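Local coordinates for alpha-catenin-like protein hmp-1 (Caenorhabditis elegans, PDB 5H5M) that forms part of the cadherin-catenin complex at adherens junctions, binds beta-catenin and actin filaments, and is required for cell migration and shape changes as the embryo encloses and elongates, at residues R112-D121 with T236-H247. Numbering follows the deposited sequence.
Sequences RRAIVDHISD and TLDDFLAVSEAH
Arg113 lies across the helix of Asp238, Asp239 and Ala242, and its side chain can be followed outward atom by atom. Its CB rests near Val243 CG2, and CG passes beside the Asp239 carboxylate. The chain then runs extended from CG to NE, which carries the guanidinium past the first carboxylate toward the second. NE gives a nearly straight bond of 3.0 Å to Asp239 OD1, in the guanidinium plane but from above the carboxylate plane, the two groups standing 79° apart. At the tip, NH2 makes a longer salt bridge of 3.5 Å to Asp238 OD1, while the Ala242 methyl, small enough to fit beneath a flat group, lies under one face. A leucine here would probably leave Asp239 and Asp238 without the cation they share and uncover the Ala242 methyl. Val243 is a knob among Arg113, Val116, Asp117 and Ser120; Val116 CG1 meets its CB at 3.7 Å and Phe240 CD1 at 4.1 Å, beta-branched and aromatic groups forming the apolar middle. Beyond them His247 uses both ring nitrogens: NE2 donates a short but bent bond to Asp117 OD2 (2.7 Å), arriving on the anti side and out of the carboxylate plane, although carboxylate and ring are turned only 14° apart, and ND1 pairs with Ser120 OG (2.9 Å). With OG opposite its backbone N, Ser120 points at the ring and also shares a water with Ser244 OG. Asp117 has a second partner in Arg58, whose positive charge probably helps stabilise the buried carboxylate, and Asp121 pairs with Arg55 and Arg286. Knobs-into-holes packing, with polar clusters flanking an apolar centre, joins helix 92-122 to helix 237-260 within this all-helical M domain of a vinculin/alpha-catenin family protein.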
ATOM      1  N   ARG A 112      -5.941   6.513   5.406  1.00 18.70           N
ATOM      2  CA  ARG A 112      -6.159   5.182   4.852  1.00 18.83           C
ATOM      3  C   ARG A 112      -5.241   4.951   3.659  1.00 24.29           C
ATOM      4  O   ARG A 112      -4.635   3.891   3.528  1.00 26.49           O
ATOM      5  CB  ARG A 112      -7.623   4.982   4.432  1.00 19.87           C
ATOM      6  CG  ARG A 112      -8.631   4.981   5.577  1.00 25.68           C
ATOM      7  CD  ARG A 112      -8.409   3.841   6.568  1.00 34.20           C
ATOM      8  NE  ARG A 112      -9.279   2.697   6.297  1.00 35.59           N
ATOM      9  CZ  ARG A 112      -8.906   1.618   5.617  1.00 49.05           C
ATOM     10  NH1 ARG A 112      -7.670   1.529   5.138  1.00 66.83           N
ATOM     11  NH2 ARG A 112      -9.767   0.628   5.416  1.00 32.07           N
ATOM     12  N   ARG A 113      -5.131   5.961   2.801  1.00 23.10           N
ATOM     13  CA  ARG A 113      -4.353   5.834   1.576  1.00 25.97           C
ATOM     14  C   ARG A 113      -2.857   5.940   1.850  1.00 29.37           C
ATOM     15  O   ARG A 113      -2.039   5.508   1.036  1.00 24.02           O
ATOM     16  CB  ARG A 113      -4.795   6.883   0.554  1.00 22.83           C
ATOM     17  CG  ARG A 113      -6.179   6.601  -0.013  1.00 23.76           C
ATOM     18  CD  ARG A 113      -6.559   7.550  -1.136  1.00 24.58           C
ATOM     19  NE  ARG A 113      -7.871   7.213  -1.690  1.00 30.11           N
ATOM     20  CZ  ARG A 113      -8.387   7.761  -2.784  1.00 35.08           C
ATOM     21  NH1 ARG A 113      -7.703   8.680  -3.454  1.00 44.13           N
ATOM     22  NH2 ARG A 113      -9.587   7.392  -3.211  1.00 32.07           N
ATOM     23  N   ALA A 114      -2.503   6.510   3.000  1.00 19.83           N
ATOM     24  CA  ALA A 114      -1.112   6.515   3.435  1.00 21.33           C
ATOM     25  C   ALA A 114      -0.694   5.090   3.783  1.00 19.15           C
ATOM     26  O   ALA A 114       0.427   4.669   3.494  1.00 24.87           O
ATOM     27  CB  ALA A 114      -0.915   7.445   4.629  1.00 17.94           C
ATOM     28  N   ILE A 115      -1.607   4.353   4.409  1.00 16.93           N
ATOM     29  CA  ILE A 115      -1.369   2.951   4.726  1.00 21.01           C
ATOM     30  C   ILE A 115      -1.339   2.120   3.439  1.00 18.12           C
ATOM     31  O   ILE A 115      -0.500   1.232   3.281  1.00 19.24           O
ATOM     32  CB  ILE A 115      -2.441   2.408   5.710  1.00 21.86           C
ATOM     33  CG1 ILE A 115      -1.934   2.490   7.156  1.00 21.07           C
ATOM     34  CG2 ILE A 115      -2.805   0.967   5.394  1.00 23.31           C
ATOM     35  CD1 ILE A 115      -1.517   3.878   7.607  1.00 19.65           C
ATOM     36  N   VAL A 116      -2.237   2.429   2.510  1.00 24.27           N
ATOM     37  CA  VAL A 116      -2.276   1.719   1.234  1.00 28.18           C
ATOM     38  C   VAL A 116      -1.003   1.989   0.426  1.00 23.70           C
ATOM     39  O   VAL A 116      -0.531   1.111  -0.297  1.00 27.02           O
ATOM     40  CB  VAL A 116      -3.524   2.101   0.416  1.00 22.35           C
ATOM     41  CG1 VAL A 116      -3.524   1.400  -0.929  1.00 21.34           C
ATOM     42  CG2 VAL A 116      -4.780   1.739   1.190  1.00 19.74           C
ATOM     43  N   ASP A 117      -0.439   3.189   0.571  1.00 20.50           N
ATOM     44  CA  ASP A 117       0.873   3.496  -0.007  1.00 20.65           C
ATOM     45  C   ASP A 117       1.908   2.449   0.386  1.00 20.36           C
ATOM     46  O   ASP A 117       2.663   1.955  -0.452  1.00 26.40           O
ATOM     47  CB  ASP A 117       1.377   4.869   0.444  1.00 23.71           C
ATOM     48  CG  ASP A 117       0.823   6.003  -0.383  1.00 26.65           C
ATOM     49  OD1 ASP A 117       0.657   7.102   0.181  1.00 25.89           O
ATOM     50  OD2 ASP A 117       0.561   5.809  -1.589  1.00 28.89           O
ATOM     51  N   HIS A 118       1.935   2.134   1.677  1.00 17.13           N
ATOM     52  CA  HIS A 118       2.875   1.170   2.223  1.00 18.97           C
ATOM     53  C   HIS A 118       2.564  -0.246   1.746  1.00 23.01           C
ATOM     54  O   HIS A 118       3.467  -0.989   1.369  1.00 32.30           O
ATOM     55  CB  HIS A 118       2.867   1.236   3.754  1.00 23.62           C
ATOM     56  CG  HIS A 118       3.447   2.504   4.306  1.00 26.63           C
ATOM     57  ND1 HIS A 118       2.776   3.708   4.265  1.00 26.60           N
ATOM     58  CD2 HIS A 118       4.635   2.754   4.900  1.00 28.55           C
ATOM     59  CE1 HIS A 118       3.529   4.646   4.812  1.00 19.54           C
ATOM     60  NE2 HIS A 118       4.662   4.096   5.206  1.00 21.84           N
ATOM     61  N   ILE A 119       1.284  -0.608   1.755  1.00 22.60           N
ATOM     62  CA  ILE A 119       0.848  -1.927   1.301  1.00 20.38           C
ATOM     63  C   ILE A 119       1.151  -2.122  -0.181  1.00 25.20           C
ATOM     64  O   ILE A 119       1.574  -3.203  -0.605  1.00 21.89           O
ATOM     65  CB  ILE A 119      -0.660  -2.136   1.550  1.00 19.34           C
ATOM     66  CG1 ILE A 119      -0.953  -2.103   3.053  1.00 20.38           C
ATOM     67  CG2 ILE A 119      -1.136  -3.451   0.947  1.00 18.85           C
ATOM     68  CD1 ILE A 119      -2.403  -2.343   3.402  1.00 22.06           C
ATOM     69  N   SER A 120       0.947  -1.064  -0.961  1.00 22.20           N
ATOM     70  CA  SER A 120       1.224  -1.098  -2.393  1.00 18.12           C
ATOM     71  C   SER A 120       2.697  -1.404  -2.658  1.00 18.61           C
ATOM     72  O   SER A 120       3.015  -2.261  -3.481  1.00 19.63           O
ATOM     73  CB  SER A 120       0.825   0.230  -3.047  1.00 19.21           C
ATOM     74  OG  SER A 120       1.088   0.228  -4.441  1.00 21.48           O
ATOM     75  N   ASP A 121       3.589  -0.713  -1.952  1.00 26.05           N
ATOM     76  CA  ASP A 121       5.029  -0.915  -2.115  1.00 27.44           C
ATOM     77  C   ASP A 121       5.502  -2.268  -1.586  1.00 26.99           C
ATOM     78  O   ASP A 121       6.224  -2.995  -2.268  1.00 33.17           O
ATOM     79  CB  ASP A 121       5.818   0.197  -1.410  1.00 19.52           C
ATOM     80  CG  ASP A 121       5.634   1.557  -2.062  1.00 24.79           C
ATOM     81  OD1 ASP A 121       5.251   1.608  -3.249  1.00 28.86           O
ATOM     82  OD2 ASP A 121       5.883   2.580  -1.385  1.00 27.71           O
ATOM     83  N   THR A 236      -9.995  -1.001   1.697  1.00 26.27           N
ATOM     84  CA  THR A 236     -11.069  -0.745   0.751  1.00 24.61           C
ATOM     85  C   THR A 236     -10.512  -0.822  -0.664  1.00 24.38           C
ATOM     86  O   THR A 236      -9.458  -0.257  -0.959  1.00 34.99           O
ATOM     87  CB  THR A 236     -11.730   0.625   0.976  1.00 31.75           C
ATOM     88  OG1 THR A 236     -10.816   1.662   0.616  1.00 51.06           O
ATOM     89  CG2 THR A 236     -12.131   0.792   2.436  1.00 25.96           C
ATOM     90  N   LEU A 237     -11.225  -1.531  -1.530  1.00 21.06           N
ATOM     91  CA  LEU A 237     -10.780  -1.779  -2.897  1.00 20.86           C
ATOM     92  C   LEU A 237     -10.483  -0.497  -3.676  1.00 23.62           C
ATOM     93  O   LEU A 237      -9.504  -0.434  -4.419  1.00 23.42           O
ATOM     94  CB  LEU A 237     -11.828  -2.607  -3.643  1.00 28.65           C
ATOM     95  CG  LEU A 237     -11.572  -2.897  -5.124  1.00 33.52           C
ATOM     96  CD1 LEU A 237     -10.244  -3.604  -5.308  1.00 26.97           C
ATOM     97  CD2 LEU A 237     -12.708  -3.732  -5.698  1.00 27.96           C
ATOM     98  N   ASP A 238     -11.316   0.524  -3.504  1.00 22.30           N
ATOM     99  CA  ASP A 238     -11.124   1.756  -4.259  1.00 22.08           C
ATOM    100  C   ASP A 238      -9.820   2.457  -3.894  1.00 26.00           C
ATOM    101  O   ASP A 238      -9.116   2.955  -4.775  1.00 27.70           O
ATOM    102  CB  ASP A 238     -12.289   2.716  -4.056  1.00 23.78           C
ATOM    103  CG  ASP A 238     -12.180   3.938  -4.945  1.00 34.72           C
ATOM    104  OD1 ASP A 238     -11.779   5.009  -4.441  1.00 34.56           O
ATOM    105  OD2 ASP A 238     -12.466   3.816  -6.158  1.00 38.55           O
ATOM    106  N   ASP A 239      -9.510   2.505  -2.602  1.00 27.30           N
ATOM    107  CA  ASP A 239      -8.229   3.040  -2.146  1.00 26.70           C
ATOM    108  C   ASP A 239      -7.069   2.297  -2.800  1.00 28.42           C
ATOM    109  O   ASP A 239      -6.121   2.915  -3.299  1.00 22.80           O
ATOM    110  CB  ASP A 239      -8.104   2.950  -0.625  1.00 24.49           C
ATOM    111  CG  ASP A 239      -9.002   3.933   0.093  1.00 25.20           C
ATOM    112  OD1 ASP A 239      -9.398   4.941  -0.527  1.00 27.55           O
ATOM    113  OD2 ASP A 239      -9.301   3.700   1.282  1.00 26.04           O
ATOM    114  N   PHE A 240      -7.152   0.970  -2.810  1.00 21.59           N
ATOM    115  CA  PHE A 240      -6.058   0.179  -3.351  1.00 25.01           C
ATOM    116  C   PHE A 240      -5.868   0.434  -4.841  1.00 19.88           C
ATOM    117  O   PHE A 240      -4.743   0.558  -5.308  1.00 21.17           O
ATOM    118  CB  PHE A 240      -6.275  -1.313  -3.106  1.00 20.11           C
ATOM    119  CG  PHE A 240      -5.110  -2.154  -3.534  1.00 24.30           C
ATOM    120  CD1 PHE A 240      -3.982  -2.251  -2.734  1.00 24.79           C
ATOM    121  CD2 PHE A 240      -5.125  -2.824  -4.748  1.00 20.50           C
ATOM    122  CE1 PHE A 240      -2.899  -3.012  -3.128  1.00 20.92           C
ATOM    123  CE2 PHE A 240      -4.045  -3.589  -5.146  1.00 17.99           C
ATOM    124  CZ  PHE A 240      -2.929  -3.679  -4.336  1.00 15.75           C
ATOM    125  N   LEU A 241      -6.969   0.525  -5.579  1.00 19.01           N
ATOM    126  CA  LEU A 241      -6.897   0.744  -7.016  1.00 18.86           C
ATOM    127  C   LEU A 241      -6.456   2.167  -7.347  1.00 20.16           C
ATOM    128  O   LEU A 241      -5.736   2.386  -8.322  1.00 22.93           O
ATOM    129  CB  LEU A 241      -8.247   0.445  -7.670  1.00 24.39           C
ATOM    130  CG  LEU A 241      -8.727  -1.005  -7.566  1.00 26.44           C
ATOM    131  CD1 LEU A 241      -9.976  -1.204  -8.396  1.00 23.11           C
ATOM    132  CD2 LEU A 241      -7.638  -1.982  -7.991  1.00 27.44           C
ATOM    133  N   ALA A 242      -6.884   3.131  -6.534  1.00 19.47           N
ATOM    134  CA  ALA A 242      -6.531   4.531  -6.760  1.00 20.97           C
ATOM    135  C   ALA A 242      -5.044   4.765  -6.505  1.00 23.89           C
ATOM    136  O   ALA A 242      -4.379   5.476  -7.259  1.00 23.05           O
ATOM    137  CB  ALA A 242      -7.375   5.445  -5.877  1.00 21.46           C
ATOM    138  N   VAL A 243      -4.530   4.160  -5.439  1.00 24.62           N
ATOM    139  CA  VAL A 243      -3.114   4.254  -5.110  1.00 23.53           C
ATOM    140  C   VAL A 243      -2.270   3.450  -6.104  1.00 22.10           C
ATOM    141  O   VAL A 243      -1.220   3.914  -6.548  1.00 26.19           O
ATOM    142  CB  VAL A 243      -2.840   3.767  -3.669  1.00 25.86           C
ATOM    143  CG1 VAL A 243      -1.351   3.583  -3.430  1.00 28.00           C
ATOM    144  CG2 VAL A 243      -3.428   4.742  -2.658  1.00 24.31           C
ATOM    145  N   SER A 244      -2.740   2.256  -6.459  1.00 19.03           N
ATOM    146  CA  SER A 244      -2.051   1.426  -7.446  1.00 21.74           C
ATOM    147  C   SER A 244      -1.868   2.176  -8.760  1.00 25.06           C
ATOM    148  O   SER A 244      -0.782   2.175  -9.340  1.00 25.11           O
ATOM    149  CB  SER A 244      -2.812   0.123  -7.700  1.00 16.03           C
ATOM    150  OG  SER A 244      -2.712  -0.755  -6.593  1.00 22.55           O
ATOM    151  N   GLU A 245      -2.935   2.822  -9.215  1.00 21.62           N
ATOM    152  CA  GLU A 245      -2.890   3.591 -10.452  1.00 23.28           C
ATOM    153  C   GLU A 245      -1.908   4.756 -10.340  1.00 21.95           C
ATOM    154  O   GLU A 245      -1.132   5.013 -11.256  1.00 25.14           O
ATOM    155  CB  GLU A 245      -4.287   4.103 -10.807  1.00 23.84           C
ATOM    156  CG  GLU A 245      -4.358   4.903 -12.088  1.00 26.66           C
ATOM    157  CD  GLU A 245      -5.752   5.440 -12.354  1.00 35.08           C
ATOM    158  OE1 GLU A 245      -6.734   4.717 -12.074  1.00 40.01           O
ATOM    159  OE2 GLU A 245      -5.866   6.586 -12.839  1.00 38.86           O
ATOM    160  N   ALA A 246      -1.939   5.450  -9.207  1.00 22.00           N
ATOM    161  CA  ALA A 246      -1.046   6.577  -8.980  1.00 23.33           C
ATOM    162  C   ALA A 246       0.408   6.119  -8.881  1.00 23.33           C
ATOM    163  O   ALA A 246       1.318   6.813  -9.327  1.00 24.74           O
ATOM    164  CB  ALA A 246      -1.452   7.331  -7.717  1.00 23.71           C
ATOM    165  N   HIS A 247       0.622   4.946  -8.294  1.00 22.41           N
ATOM    166  CA  HIS A 247       1.971   4.428  -8.111  1.00 20.14           C
ATOM    167  C   HIS A 247       2.570   3.941  -9.432  1.00 19.25           C
ATOM    168  O   HIS A 247       3.774   4.060  -9.652  1.00 18.41           O
ATOM    169  CB  HIS A 247       1.974   3.304  -7.074  1.00 22.63           C
ATOM    170  CG  HIS A 247       1.922   3.789  -5.657  1.00 30.26           C
ATOM    171  ND1 HIS A 247       2.096   2.956  -4.576  1.00 21.88           N
ATOM    172  CD2 HIS A 247       1.721   5.032  -5.151  1.00 23.08           C
ATOM    173  CE1 HIS A 247       2.007   3.662  -3.459  1.00 21.36           C
ATOM    174  NE2 HIS A 247       1.777   4.920  -3.782  1.00 22.00           N
TER
HETATM  175  O   HOH W   1      -0.091  -1.565  -6.347  1.00 25.14           O